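Local coordinates for protein oxidoreductase, Gfo/Idh/MocA family (Vibrio cholerae, PDB 1XEA) that probably works as an NAD(P)-dependent oxidoreductase, holding its dinucleotide in a Rossmann-fold domain, although its natural substrate is not established, at residues 75-80 and 95-100; 122-127 and 286-291; 149-154 and 168-173; 238-243 and 264-269. All blocks are in the same frame, centred on the assembly; numbering follows the deposited sequence.

Interactions 1, 2 and 3 are buried, whereas interaction 4 is only partly so; interactions 3 and 4 both reach neighbouring subunits. Interaction 1 belongs to the Rossmann domain and joins a helix to a loop through backbone carbonyls. Interaction 2 brings the chain just beyond that domain's last strand against helix 286-311, through stacked arginines. It touches interaction 3, whose Asp173 receives salt bridges from Arg124 and Arg291 of interaction 2; interaction 3 itself lays a helix on the mixed sheet. Interaction 4 reaches the same sheet at a turn, and its Phe240 also packs on Arg123 of interaction 2. Arginines sharing an acid thus contrast with interaction 3's apolar contact and interaction 4's intersubunit lysine.

Interaction 1 of 4, residues 75-80 and 95-100; sequences VHSTLA and PLAASA
The imidazole of His76 meets the backbone carbonyls of Pro95 and Leu96 at a slant, with CD2 3.0 Å from Pro95 O and 3.4 Å from Leu96 O. This is a contact inside the Rossmann domain: His76 opens helix 76-85, and Pro95 and Leu96 lie in the loop that leaves parallel strand 90-93 for helix 100-112. Pro95 follows a cis peptide bond, consistent with the proline of the Lys-Pro motif of Gfo/Idh/MocA enzymes. No hydrogen bond crosses between the segments. His76 NE2 does come to 3.3 Å from Pro95 O, but at a poor angle, so the approach to this loop is one of packing. The ring's position follows from chi1 of -66°, which sets CG beside the backbone N and anti to the carbonyl carbon, carrying the ring past both carbonyls, while CB lies 3.2 Å from Leu96 O; the side chain also touches Ile69 of strand 66-69. The loop has polar ties of its own, among them Leu96 N to His296 NE2 of helix 286-311. Glu102 of helix 100-112 links the two sides indirectly, its carboxylate hydrogen-bonded to Ser77 OG and to Ser99 OG. Close to that bridge, Ser77 OG passes 4.3 Å from Ala97 CB.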
loop_
_atom_site.group_PDB
_atom_site.type_symbol
_atom_site.label_atom_id
_atom_site.label_comp_id
_atom_site.label_asym_id
_atom_site.label_seq_id
_atom_site.Cartn_x
_atom_site.Cartn_y
_atom_site.Cartn_z
ATOM N N VAL A 75 38.389 15.769 12.205
ATOM C CA VAL A 75 38.779 16.306 13.494
ATOM C C VAL A 75 38.490 15.289 14.583
ATOM O O VAL A 75 38.840 15.497 15.743
ATOM C CB VAL A 75 37.994 17.576 13.808
ATOM C CG1 VAL A 75 38.611 18.288 14.976
ATOM C CG2 VAL A 75 37.947 18.464 12.588
ATOM N N HIS A 76 37.853 14.186 14.209
ATOM C CA HIS A 76 37.520 13.163 15.189
ATOM C C HIS A 76 38.750 12.668 15.948
ATOM O O HIS A 76 38.824 12.810 17.167
ATOM C CB HIS A 76 36.820 11.968 14.527
ATOM C CG HIS A 76 35.473 12.283 13.951
ATOM N ND1 HIS A 76 34.653 13.272 14.451
ATOM C CD2 HIS A 76 34.782 11.696 12.944
ATOM C CE1 HIS A 76 33.516 13.281 13.777
ATOM N NE2 HIS A 76 33.569 12.334 12.858
ATOM N N SER A 77 39.712 12.090 15.229
ATOM C CA SER A 77 40.924 11.558 15.861
ATOM C C SER A 77 41.504 12.490 16.907
ATOM O O SER A 77 41.802 12.078 18.029
ATOM C CB SER A 77 42.001 11.261 14.816
ATOM O OG SER A 77 41.687 10.084 14.099
ATOM N N THR A 78 41.666 13.750 16.533
ATOM C CA THR A 78 42.215 14.725 17.446
ATOM C C THR A 78 41.382 14.762 18.711
ATOM O O THR A 78 41.820 14.320 19.770
ATOM C CB THR A 78 42.219 16.103 16.807
ATOM O OG1 THR A 78 42.878 16.032 15.539
ATOM C CG2 THR A 78 42.939 17.099 17.695
ATOM N N LEU A 79 40.167 15.275 18.588
ATOM C CA LEU A 79 39.262 15.374 19.724
ATOM C C LEU A 79 39.151 14.068 20.503
ATOM O O LEU A 79 39.322 14.039 21.721
ATOM C CB LEU A 79 37.880 15.805 19.240
ATOM C CG LEU A 79 37.815 17.186 18.587
ATOM C CD1 LEU A 79 36.429 17.412 18.039
ATOM C CD2 LEU A 79 38.177 18.262 19.593
ATOM N N ALA A 80 38.861 12.986 19.792
ATOM C CA ALA A 80 38.720 11.678 20.418
ATOM C C ALA A 80 39.922 11.349 21.296
ATOM O O ALA A 80 39.792 11.191 22.512
ATOM C CB ALA A 80 38.551 10.606 19.345
ATOM N N PRO A 95 31.139 8.588 10.780
ATOM C CA PRO A 95 32.143 7.538 10.977
ATOM C C PRO A 95 33.179 7.931 12.036
ATOM O O PRO A 95 33.357 9.117 12.330
ATOM C CB PRO A 95 32.751 7.402 9.586
ATOM C CG PRO A 95 32.749 8.819 9.107
ATOM C CD PRO A 95 31.380 9.313 9.520
ATOM N N LEU A 96 33.860 6.940 12.607
ATOM C CA LEU A 96 34.876 7.199 13.629
ATOM C C LEU A 96 36.030 7.991 13.024
ATOM O O LEU A 96 36.584 8.896 13.650
ATOM C CB LEU A 96 35.414 5.882 14.201
ATOM C CG LEU A 96 36.576 5.947 15.210
ATOM C CD1 LEU A 96 36.192 6.782 16.421
ATOM C CD2 LEU A 96 36.939 4.532 15.639
ATOM N N ALA A 97 36.378 7.643 11.794
ATOM C CA ALA A 97 37.456 8.313 11.107
ATOM C C ALA A 97 37.425 7.921 9.642
ATOM O O ALA A 97 36.818 6.914 9.273
ATOM C CB ALA A 97 38.793 7.932 11.727
ATOM N N ALA A 98 38.094 8.720 8.816
ATOM C CA ALA A 98 38.149 8.499 7.379
ATOM C C ALA A 98 38.987 7.300 6.967
ATOM O O ALA A 98 39.066 6.975 5.784
ATOM C CB ALA A 98 38.666 9.751 6.695
ATOM N N SER A 99 39.619 6.640 7.930
ATOM C CA SER A 99 40.435 5.477 7.609
ATOM C C SER A 99 40.354 4.444 8.713
ATOM O O SER A 99 40.009 4.767 9.848
ATOM C CB SER A 99 41.892 5.884 7.401
ATOM O OG SER A 99 42.477 6.323 8.614
ATOM N N ALA A 100 40.667 3.199 8.373
ATOM C CA ALA A 100 40.630 2.116 9.345
ATOM C C ALA A 100 41.814 2.246 10.286
ATOM O O ALA A 100 41.718 1.927 11.472
ATOM C CB ALA A 100 40.669 0.769 8.639
#

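Interaction 2 of 4, residues 122-127 and 286-291; sequences NRRHIP and THIIER
Arg124 and Arg291 lay their guanidinium groups face to face, centres 4.0 Å apart and planes 27° from parallel. The two extended side chains slide past each other from opposite directions. Arg124 NE comes to rest over the centre of the Arg291 group, and Arg291 NE lies over the face of the Arg124 group, displaced toward its rim, the two nitrogens being 3.2 Å apart. CG of Arg291 is anti to its backbone N (chi1 176°), and from there the chain runs straight out from the helix to meet its partner.

The charges are gathered round an acid. Asp173 OD1, on helix 160-175, receives salt bridges from Arg124 NH2 and Arg291 NE, which would probably offset the cost of stacking two cations in a buried place. Asn292 OD1 accepts a further bond from Arg124 NH2.

Water supplies the polar link between the segments: it lies in the plane of the Arg291 guanidinium, accepting from NH2 at 3.2 Å and donating to Arg123 O at 3.3 Å. Apolar contact is slight, Ile288 CG2 standing at the edge of the Arg124 group, 4.2 Å from NH1.

The result is a stacked arginine pair on a shared carboxylate, joining the 3-10 turn after the last Rossmann strand to the start of the long C-terminal helix.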
loop_
_atom_site.group_PDB
_atom_site.type_symbol
_atom_site.label_atom_id
_atom_site.label_comp_id
_atom_site.label_asym_id
_atom_site.label_seq_id
_atom_site.Cartn_x
_atom_site.Cartn_y
_atom_site.Cartn_z
ATOM N N ASN A 122 23.026 4.824 14.779
ATOM C CA ASN A 122 21.619 4.789 15.149
ATOM C C ASN A 122 20.825 3.616 14.557
ATOM O O ASN A 122 19.910 3.103 15.198
ATOM C CB ASN A 122 20.946 6.124 14.805
ATOM C CG ASN A 122 20.735 6.314 13.321
ATOM O OD1 ASN A 122 19.624 6.608 12.889
ATOM N ND2 ASN A 122 21.793 6.160 12.532
ATOM N N ARG A 123 21.184 3.174 13.356
ATOM C CA ARG A 123 20.479 2.070 12.726
ATOM C C ARG A 123 20.657 0.737 13.453
ATOM O O ARG A 123 20.285 -0.308 12.921
ATOM C CB ARG A 123 20.918 1.931 11.267
ATOM C CG ARG A 123 19.891 2.377 10.262
ATOM C CD ARG A 123 20.536 3.109 9.101
ATOM N NE ARG A 123 20.769 4.514 9.419
ATOM C CZ ARG A 123 20.136 5.526 8.833
ATOM N NH1 ARG A 123 19.233 5.301 7.890
ATOM N NH2 ARG A 123 20.395 6.767 9.206
ATOM N N ARG A 124 21.243 0.747 14.649
ATOM C CA ARG A 124 21.391 -0.499 15.415
ATOM C C ARG A 124 20.364 -0.491 16.536
ATOM O O ARG A 124 20.188 -1.490 17.228
ATOM C CB ARG A 124 22.768 -0.612 16.068
ATOM C CG ARG A 124 23.922 -0.892 15.140
ATOM C CD ARG A 124 25.188 -1.142 15.958
ATOM N NE ARG A 124 26.372 -1.076 15.106
ATOM C CZ ARG A 124 27.623 -1.023 15.551
ATOM N NH1 ARG A 124 27.864 -1.031 16.857
ATOM N NH2 ARG A 124 28.628 -0.946 14.685
ATOM N N HIS A 125 19.705 0.654 16.705
ATOM C CA HIS A 125 18.710 0.857 17.753
ATOM C C HIS A 125 17.340 1.246 17.221
ATOM O O HIS A 125 16.587 1.957 17.890
ATOM C CB HIS A 125 19.184 1.956 18.690
ATOM C CG HIS A 125 20.554 1.721 19.226
ATOM N ND1 HIS A 125 20.792 0.924 20.325
ATOM C CD2 HIS A 125 21.769 2.094 18.756
ATOM C CE1 HIS A 125 22.095 0.812 20.506
ATOM N NE2 HIS A 125 22.709 1.510 19.567
ATOM N N ILE A 126 17.010 0.810 16.015
ATOM C CA ILE A 126 15.711 1.150 15.464
ATOM C C ILE A 126 14.652 0.392 16.253
ATOM O O ILE A 126 14.528 -0.836 16.129
ATOM C CB ILE A 126 15.634 0.790 13.984
ATOM C CG1 ILE A 126 16.778 1.481 13.251
ATOM C CG2 ILE A 126 14.289 1.216 13.409
ATOM C CD1 ILE A 126 16.820 2.981 13.445
ATOM N N PRO A 127 13.871 1.117 17.076
ATOM C CA PRO A 127 12.827 0.470 17.885
ATOM C C PRO A 127 11.906 -0.495 17.146
ATOM O O PRO A 127 11.685 -1.606 17.614
ATOM C CB PRO A 127 12.085 1.648 18.522
ATOM C CG PRO A 127 12.385 2.810 17.601
ATOM C CD PRO A 127 13.812 2.587 17.192
ATOM N N THR A 286 32.741 -6.026 24.422
ATOM C CA THR A 286 33.697 -6.396 23.390
ATOM C C THR A 286 33.116 -6.601 22.007
ATOM O O THR A 286 33.655 -6.089 21.029
ATOM C CB THR A 286 34.417 -7.692 23.757
ATOM O OG1 THR A 286 35.047 -7.539 25.030
ATOM C CG2 THR A 286 35.456 -8.031 22.709
ATOM N N HIS A 287 32.034 -7.367 21.922
ATOM C CA HIS A 287 31.440 -7.659 20.630
ATOM C C HIS A 287 31.060 -6.403 19.897
ATOM O O HIS A 287 30.949 -6.404 18.676
ATOM C CB HIS A 287 30.221 -8.571 20.783
ATOM C CG HIS A 287 29.049 -7.930 21.461
ATOM N ND1 HIS A 287 29.042 -7.599 22.800
ATOM C CD2 HIS A 287 27.823 -7.606 20.989
ATOM C CE1 HIS A 287 27.860 -7.104 23.124
ATOM N NE2 HIS A 287 27.103 -7.098 22.043
ATOM N N ILE A 288 30.868 -5.326 20.641
ATOM C CA ILE A 288 30.513 -4.069 20.018
ATOM C C ILE A 288 31.730 -3.429 19.359
ATOM O O ILE A 288 31.713 -3.120 18.163
ATOM C CB ILE A 288 29.897 -3.126 21.036
ATOM C CG1 ILE A 288 28.480 -3.608 21.347
ATOM C CG2 ILE A 288 29.899 -1.704 20.510
ATOM C CD1 ILE A 288 27.695 -2.665 22.202
ATOM N N ILE A 289 32.788 -3.237 20.137
ATOM C CA ILE A 289 34.016 -2.662 19.613
ATOM C C ILE A 289 34.437 -3.395 18.336
ATOM O O ILE A 289 34.712 -2.759 17.317
ATOM C CB ILE A 289 35.152 -2.778 20.631
ATOM C CG1 ILE A 289 34.710 -2.205 21.970
ATOM C CG2 ILE A 289 36.374 -2.061 20.122
ATOM C CD1 ILE A 289 35.577 -2.632 23.100
ATOM N N GLU A 290 34.485 -4.727 18.396
ATOM C CA GLU A 290 34.879 -5.542 17.245
ATOM C C GLU A 290 34.029 -5.256 16.018
ATOM O O GLU A 290 34.542 -5.232 14.900
ATOM C CB GLU A 290 34.796 -7.041 17.566
ATOM C CG GLU A 290 35.917 -7.584 18.459
ATOM C CD GLU A 290 36.028 -9.116 18.417
ATOM O OE1 GLU A 290 35.039 -9.817 18.769
ATOM O OE2 GLU A 290 37.117 -9.623 18.029
ATOM N N ARG A 291 32.734 -5.041 16.228
ATOM C CA ARG A 291 31.838 -4.753 15.118
ATOM C C ARG A 291 32.185 -3.375 14.580
ATOM O O ARG A 291 32.218 -3.155 13.368
ATOM C CB ARG A 291 30.374 -4.798 15.572
ATOM C CG ARG A 291 29.383 -4.414 14.478
ATOM C CD ARG A 291 27.929 -4.507 14.927
ATOM N NE ARG A 291 27.022 -4.005 13.891
ATOM C CZ ARG A 291 25.695 -4.093 13.941
ATOM N NH1 ARG A 291 25.103 -4.668 14.976
ATOM N NH2 ARG A 291 24.959 -3.609 12.953
HETATM O O HOH W 1 21.780 -3.205 12.516
#

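Interaction 3 of 4, residues 149-154 and 168-173; sequences WEKHRH and FIHPLD
Trp149 and Pro171 cross at about a right angle, the indole of the strand residue meeting the pyrrolidine of the helix residue. A chi1 of -156° turns Trp149 CG away from the backbone N and swings the five-membered ring to the helix, where CD1 lies 3.7 Å from Pro171 CB. Pro171 CA makes an off-centre CH-pi contact, 4.2 Å from the centroid of that ring and 29° from its normal. The indole NE1 is satisfied elsewhere, bonding to Glu224 of the adjacent strand.

Lys151 points to the same side. Its extended part carries CD to the helix, 4.1 Å from Pro171 CD and 4.3 Å from His170 CB, and the last torsion turns NZ aside, to a long, weak ion pair with Asp167. Glu150, between them, points away from the helix; its OE1 accepts from His152 NE2 at 3.1 Å through its anti lone pair, while OE2 takes salt bridges from Arg148 of its own chain and Arg148 of the second subunit.

Strand 149-152 and helix 168-173 run nearly antiparallel, at 168°, their segment axes approaching to 8.1 Å. The helix is kinked at the contact, the N of His170 and Pro171 having no bond to the turn before. This part of helix 160-175 faces the mixed sheet over a strand flanked by 209-216 and 223-230, while Phe168 and Leu172 pack on strand 196-206 and helix 286-311.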
loop_
_atom_site.group_PDB
_atom_site.type_symbol
_atom_site.label_atom_id
_atom_site.label_comp_id
_atom_site.label_asym_id
_atom_site.label_seq_id
_atom_site.Cartn_x
_atom_site.Cartn_y
_atom_site.Cartn_z
ATOM N N TRP A 149 19.667 -4.614 3.481
ATOM C CA TRP A 149 19.448 -3.236 3.863
ATOM C C TRP A 149 19.670 -2.349 2.631
ATOM O O TRP A 149 20.774 -2.280 2.108
ATOM C CB TRP A 149 20.422 -2.876 4.988
ATOM C CG TRP A 149 19.940 -1.750 5.840
ATOM C CD1 TRP A 149 19.737 -0.454 5.449
ATOM C CD2 TRP A 149 19.551 -1.822 7.208
ATOM N NE1 TRP A 149 19.245 0.279 6.487
ATOM C CE2 TRP A 149 19.121 -0.534 7.584
ATOM C CE3 TRP A 149 19.522 -2.852 8.161
ATOM C CZ2 TRP A 149 18.664 -0.244 8.871
ATOM C CZ3 TRP A 149 19.070 -2.560 9.435
ATOM C CH2 TRP A 149 18.649 -1.267 9.777
ATOM N N GLU A 150 18.611 -1.702 2.156
ATOM C CA GLU A 150 18.692 -0.809 1.005
ATOM C C GLU A 150 18.519 0.639 1.478
ATOM O O GLU A 150 17.623 0.945 2.268
ATOM C CB GLU A 150 17.581 -1.133 0.000
ATOM C CG GLU A 150 17.633 -2.541 -0.581
ATOM C CD GLU A 150 16.525 -2.819 -1.594
ATOM O OE1 GLU A 150 16.441 -2.091 -2.609
ATOM O OE2 GLU A 150 15.740 -3.771 -1.372
ATOM N N LYS A 151 19.383 1.524 1.003
ATOM C CA LYS A 151 19.289 2.930 1.355
ATOM C C LYS A 151 19.655 3.671 0.091
ATOM O O LYS A 151 20.831 3.756 -0.265
ATOM C CB LYS A 151 20.267 3.285 2.468
ATOM C CG LYS A 151 20.035 4.665 3.053
ATOM C CD LYS A 151 21.061 4.990 4.129
ATOM C CE LYS A 151 20.698 6.275 4.850
ATOM N NZ LYS A 151 20.570 7.418 3.906
ATOM N N HIS A 152 18.647 4.205 -0.589
ATOM C CA HIS A 152 18.879 4.896 -1.846
ATOM C C HIS A 152 18.606 6.393 -1.763
ATOM O O HIS A 152 17.886 6.854 -0.879
ATOM C CB HIS A 152 18.016 4.273 -2.958
ATOM C CG HIS A 152 18.079 2.772 -3.022
ATOM N ND1 HIS A 152 19.209 2.052 -2.698
ATOM C CD2 HIS A 152 17.154 1.860 -3.405
ATOM C CE1 HIS A 152 18.977 0.763 -2.876
ATOM N NE2 HIS A 152 17.738 0.620 -3.306
ATOM N N ARG A 153 19.210 7.140 -2.684
ATOM C CA ARG A 153 19.050 8.593 -2.787
ATOM C C ARG A 153 18.730 8.908 -4.242
ATOM O O ARG A 153 19.073 8.147 -5.149
ATOM C CB ARG A 153 20.346 9.337 -2.433
ATOM C CG ARG A 153 20.715 9.393 -0.968
ATOM C CD ARG A 153 20.590 10.807 -0.405
ATOM N NE ARG A 153 20.490 10.799 1.060
ATOM C CZ ARG A 153 21.435 10.338 1.877
ATOM N NH1 ARG A 153 22.563 9.851 1.377
ATOM N NH2 ARG A 153 21.242 10.344 3.191
ATOM N N HIS A 154 18.075 10.040 -4.456
ATOM C CA HIS A 154 17.737 10.480 -5.799
ATOM C C HIS A 154 18.766 11.502 -6.275
ATOM O O HIS A 154 19.009 12.505 -5.604
ATOM C CB HIS A 154 16.357 11.124 -5.813
ATOM C CG HIS A 154 16.048 11.853 -7.084
ATOM N ND1 HIS A 154 16.103 11.248 -8.321
ATOM C CD2 HIS A 154 15.652 13.129 -7.306
ATOM C CE1 HIS A 154 15.748 12.118 -9.250
ATOM N NE2 HIS A 154 15.469 13.266 -8.661
ATOM N N PHE A 168 27.256 4.898 2.922
ATOM C CA PHE A 168 27.162 3.449 2.773
ATOM C C PHE A 168 27.448 2.710 4.069
ATOM O O PHE A 168 26.956 1.605 4.298
ATOM C CB PHE A 168 28.134 2.968 1.698
ATOM C CG PHE A 168 27.944 1.539 1.319
ATOM C CD1 PHE A 168 26.798 1.140 0.636
ATOM C CD2 PHE A 168 28.901 0.582 1.650
ATOM C CE1 PHE A 168 26.603 -0.198 0.285
ATOM C CE2 PHE A 168 28.720 -0.761 1.304
ATOM C CZ PHE A 168 27.567 -1.158 0.618
ATOM N N ILE A 169 28.248 3.330 4.925
ATOM C CA ILE A 169 28.593 2.714 6.194
ATOM C C ILE A 169 27.337 2.448 7.012
ATOM O O ILE A 169 27.327 1.569 7.857
ATOM C CB ILE A 169 29.563 3.603 6.991
ATOM C CG1 ILE A 169 30.236 2.776 8.086
ATOM C CG2 ILE A 169 28.816 4.781 7.590
ATOM C CD1 ILE A 169 31.534 3.358 8.554
ATOM N N HIS A 170 26.281 3.211 6.757
ATOM C CA HIS A 170 25.048 3.009 7.483
ATOM C C HIS A 170 24.500 1.625 7.168
ATOM O O HIS A 170 24.443 0.761 8.037
ATOM C CB HIS A 170 24.018 4.067 7.117
ATOM C CG HIS A 170 24.050 5.270 8.002
ATOM N ND1 HIS A 170 24.030 5.180 9.376
ATOM C CD2 HIS A 170 24.107 6.591 7.712
ATOM C CE1 HIS A 170 24.078 6.393 9.896
ATOM N NE2 HIS A 170 24.127 7.269 8.908
ATOM N N PRO A 171 24.099 1.382 5.909
ATOM C CA PRO A 171 23.565 0.052 5.589
ATOM C C PRO A 171 24.571 -1.078 5.777
ATOM O O PRO A 171 24.216 -2.169 6.225
ATOM C CB PRO A 171 23.119 0.200 4.134
ATOM C CG PRO A 171 24.049 1.226 3.593
ATOM C CD PRO A 171 24.114 2.242 4.711
ATOM N N LEU A 172 25.827 -0.801 5.445
ATOM C CA LEU A 172 26.875 -1.797 5.570
ATOM C C LEU A 172 26.988 -2.314 7.006
ATOM O O LEU A 172 26.924 -3.523 7.249
ATOM C CB LEU A 172 28.215 -1.217 5.121
ATOM C CG LEU A 172 29.359 -2.239 5.033
ATOM C CD1 LEU A 172 29.085 -3.213 3.890
ATOM C CD2 LEU A 172 30.673 -1.519 4.826
ATOM N N ASP A 173 27.158 -1.397 7.954
ATOM C CA ASP A 173 27.271 -1.768 9.357
ATOM C C ASP A 173 26.004 -2.440 9.871
ATOM O O ASP A 173 26.065 -3.467 10.551
ATOM C CB ASP A 173 27.541 -0.546 10.235
ATOM C CG ASP A 173 27.434 -0.872 11.725
ATOM O OD1 ASP A 173 28.348 -1.508 12.281
ATOM O OD2 ASP A 173 26.421 -0.509 12.348
#

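Interaction 4 of 4, residues 238-243 and 264-269; sequences DSFTQG and ASKGFD
Phe240 packs on Ser265 and Lys266, its CB 3.7 Å from Ser265 O, and this makes up most of the contact. With chi1 at -63°, CG is beside the backbone N, and the ring presents its edge to Lys266, CD1 standing 4.0 Å from NZ near the ring plane. The two side chains cross at about a right angle. Thr241 adds a light touch, CG2 to Ser265 OG at 4.3 Å. Phe240 is also packed on Arg123 and Ile126 of its own chain.

Charge is used across the subunit boundary: Lys266 NZ makes a salt bridge with Asp258 of the third subunit, and Lys266 a cation-pi contact with Trp259 of that subunit.

Hydrogen bonds shape each segment separately, and none passes between them. Ser239 OG accepts from Thr241 N at 3.1 Å and from Gln242 N at 3.2 Å, while Ser265 OG bonds to Met262 O. Gly267, at positive phi, gives its N-H to Ala264 O at 2.8 Å, and Phe268 N bonds to Leu263 O.

What meets here is an ST motif, turning the chain into strand 242-247 of the mixed sheet, and a Schellman motif, closing helix 262-265 just before helix 268-281 begins.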
loop_
_atom_site.group_PDB
_atom_site.type_symbol
_atom_site.label_atom_id
_atom_site.label_comp_id
_atom_site.label_asym_id
_atom_site.label_seq_id
_atom_site.Cartn_x
_atom_site.Cartn_y
_atom_site.Cartn_z
ATOM N N ASP A 238 9.427 -0.510 4.868
ATOM C CA ASP A 238 9.594 0.560 3.879
ATOM C C ASP A 238 9.973 1.881 4.554
ATOM O O ASP A 238 10.146 2.908 3.893
ATOM C CB ASP A 238 8.299 0.736 3.071
ATOM C CG ASP A 238 7.072 0.765 3.954
ATOM O OD1 ASP A 238 6.767 -0.261 4.601
ATOM O OD2 ASP A 238 6.406 1.812 4.022
ATOM N N SER A 239 10.085 1.849 5.876
ATOM C CA SER A 239 10.465 3.023 6.644
ATOM C C SER A 239 10.787 2.567 8.067
ATOM O O SER A 239 10.878 1.367 8.340
ATOM C CB SER A 239 9.330 4.052 6.680
ATOM O OG SER A 239 8.294 3.670 7.559
ATOM N N PHE A 240 10.958 3.519 8.974
ATOM C CA PHE A 240 11.242 3.179 10.346
ATOM C C PHE A 240 9.957 3.044 11.155
ATOM O O PHE A 240 9.999 2.635 12.304
ATOM C CB PHE A 240 12.158 4.238 10.971
ATOM C CG PHE A 240 13.507 4.330 10.323
ATOM C CD1 PHE A 240 13.931 5.521 9.741
ATOM C CD2 PHE A 240 14.336 3.204 10.238
ATOM C CE1 PHE A 240 15.159 5.587 9.082
ATOM C CE2 PHE A 240 15.571 3.259 9.578
ATOM C CZ PHE A 240 15.985 4.453 8.993
ATOM N N THR A 241 8.806 3.347 10.565
ATOM C CA THR A 241 7.565 3.272 11.332
ATOM C C THR A 241 6.600 2.209 10.858
ATOM O O THR A 241 5.764 1.739 11.621
ATOM C CB THR A 241 6.824 4.624 11.318
ATOM O OG1 THR A 241 6.242 4.841 10.025
ATOM C CG2 THR A 241 7.787 5.741 11.626
ATOM N N GLN A 242 6.719 1.840 9.592
ATOM C CA GLN A 242 5.843 0.850 9.000
ATOM C C GLN A 242 6.579 -0.293 8.341
ATOM O O GLN A 242 7.702 -0.133 7.844
ATOM C CB GLN A 242 4.975 1.514 7.954
ATOM C CG GLN A 242 3.754 2.161 8.509
ATOM C CD GLN A 242 2.873 2.678 7.401
ATOM O OE1 GLN A 242 1.683 2.970 7.615
ATOM N NE2 GLN A 242 3.454 2.801 6.194
ATOM N N GLY A 243 5.914 -1.443 8.320
ATOM C CA GLY A 243 6.482 -2.613 7.691
ATOM C C GLY A 243 5.441 -3.696 7.551
ATOM O O GLY A 243 4.383 -3.643 8.179
ATOM N N ALA A 264 13.094 9.350 17.984
ATOM C CA ALA A 264 13.053 8.045 18.653
ATOM C C ALA A 264 12.857 6.919 17.662
ATOM O O ALA A 264 13.481 5.850 17.772
ATOM C CB ALA A 264 11.936 8.010 19.676
ATOM N N SER A 265 11.976 7.153 16.699
ATOM C CA SER A 265 11.720 6.133 15.694
ATOM C C SER A 265 13.010 5.887 14.904
ATOM O O SER A 265 13.256 4.772 14.439
ATOM C CB SER A 265 10.608 6.566 14.752
ATOM O OG SER A 265 11.126 7.348 13.712
ATOM N N LYS A 266 13.836 6.926 14.763
ATOM C CA LYS A 266 15.097 6.778 14.052
ATOM C C LYS A 266 16.179 6.224 14.967
ATOM O O LYS A 266 17.375 6.319 14.675
ATOM C CB LYS A 266 15.554 8.101 13.463
ATOM C CG LYS A 266 14.630 8.660 12.410
ATOM C CD LYS A 266 15.377 9.633 11.491
ATOM C CE LYS A 266 14.402 10.412 10.642
ATOM N NZ LYS A 266 13.482 9.528 9.906
ATOM N N GLY A 267 15.734 5.642 16.076
ATOM C CA GLY A 267 16.630 5.030 17.044
ATOM C C GLY A 267 17.576 5.923 17.827
ATOM O O GLY A 267 18.435 5.423 18.552
ATOM N N PHE A 268 17.443 7.237 17.711
ATOM C CA PHE A 268 18.345 8.094 18.449
ATOM C C PHE A 268 18.169 7.994 19.949
ATOM O O PHE A 268 19.145 7.784 20.662
ATOM C CB PHE A 268 18.231 9.539 17.970
ATOM C CG PHE A 268 18.847 9.770 16.614
ATOM C CD1 PHE A 268 18.186 9.376 15.446
ATOM C CD2 PHE A 268 20.101 10.352 16.501
ATOM C CE1 PHE A 268 18.768 9.568 14.184
ATOM C CE2 PHE A 268 20.683 10.542 15.247
ATOM C CZ PHE A 268 20.011 10.146 14.086
ATOM N N ASP A 269 16.943 8.115 20.441
ATOM C CA ASP A 269 16.720 8.012 21.884
ATOM C C ASP A 269 17.269 6.693 22.423
ATOM O O ASP A 269 17.905 6.667 23.470
ATOM C CB ASP A 269 15.225 8.111 22.219
ATOM C CG ASP A 269 14.633 9.474 21.875
ATOM O OD1 ASP A 269 13.474 9.752 22.266
ATOM O OD2 ASP A 269 15.316 10.278 21.202
#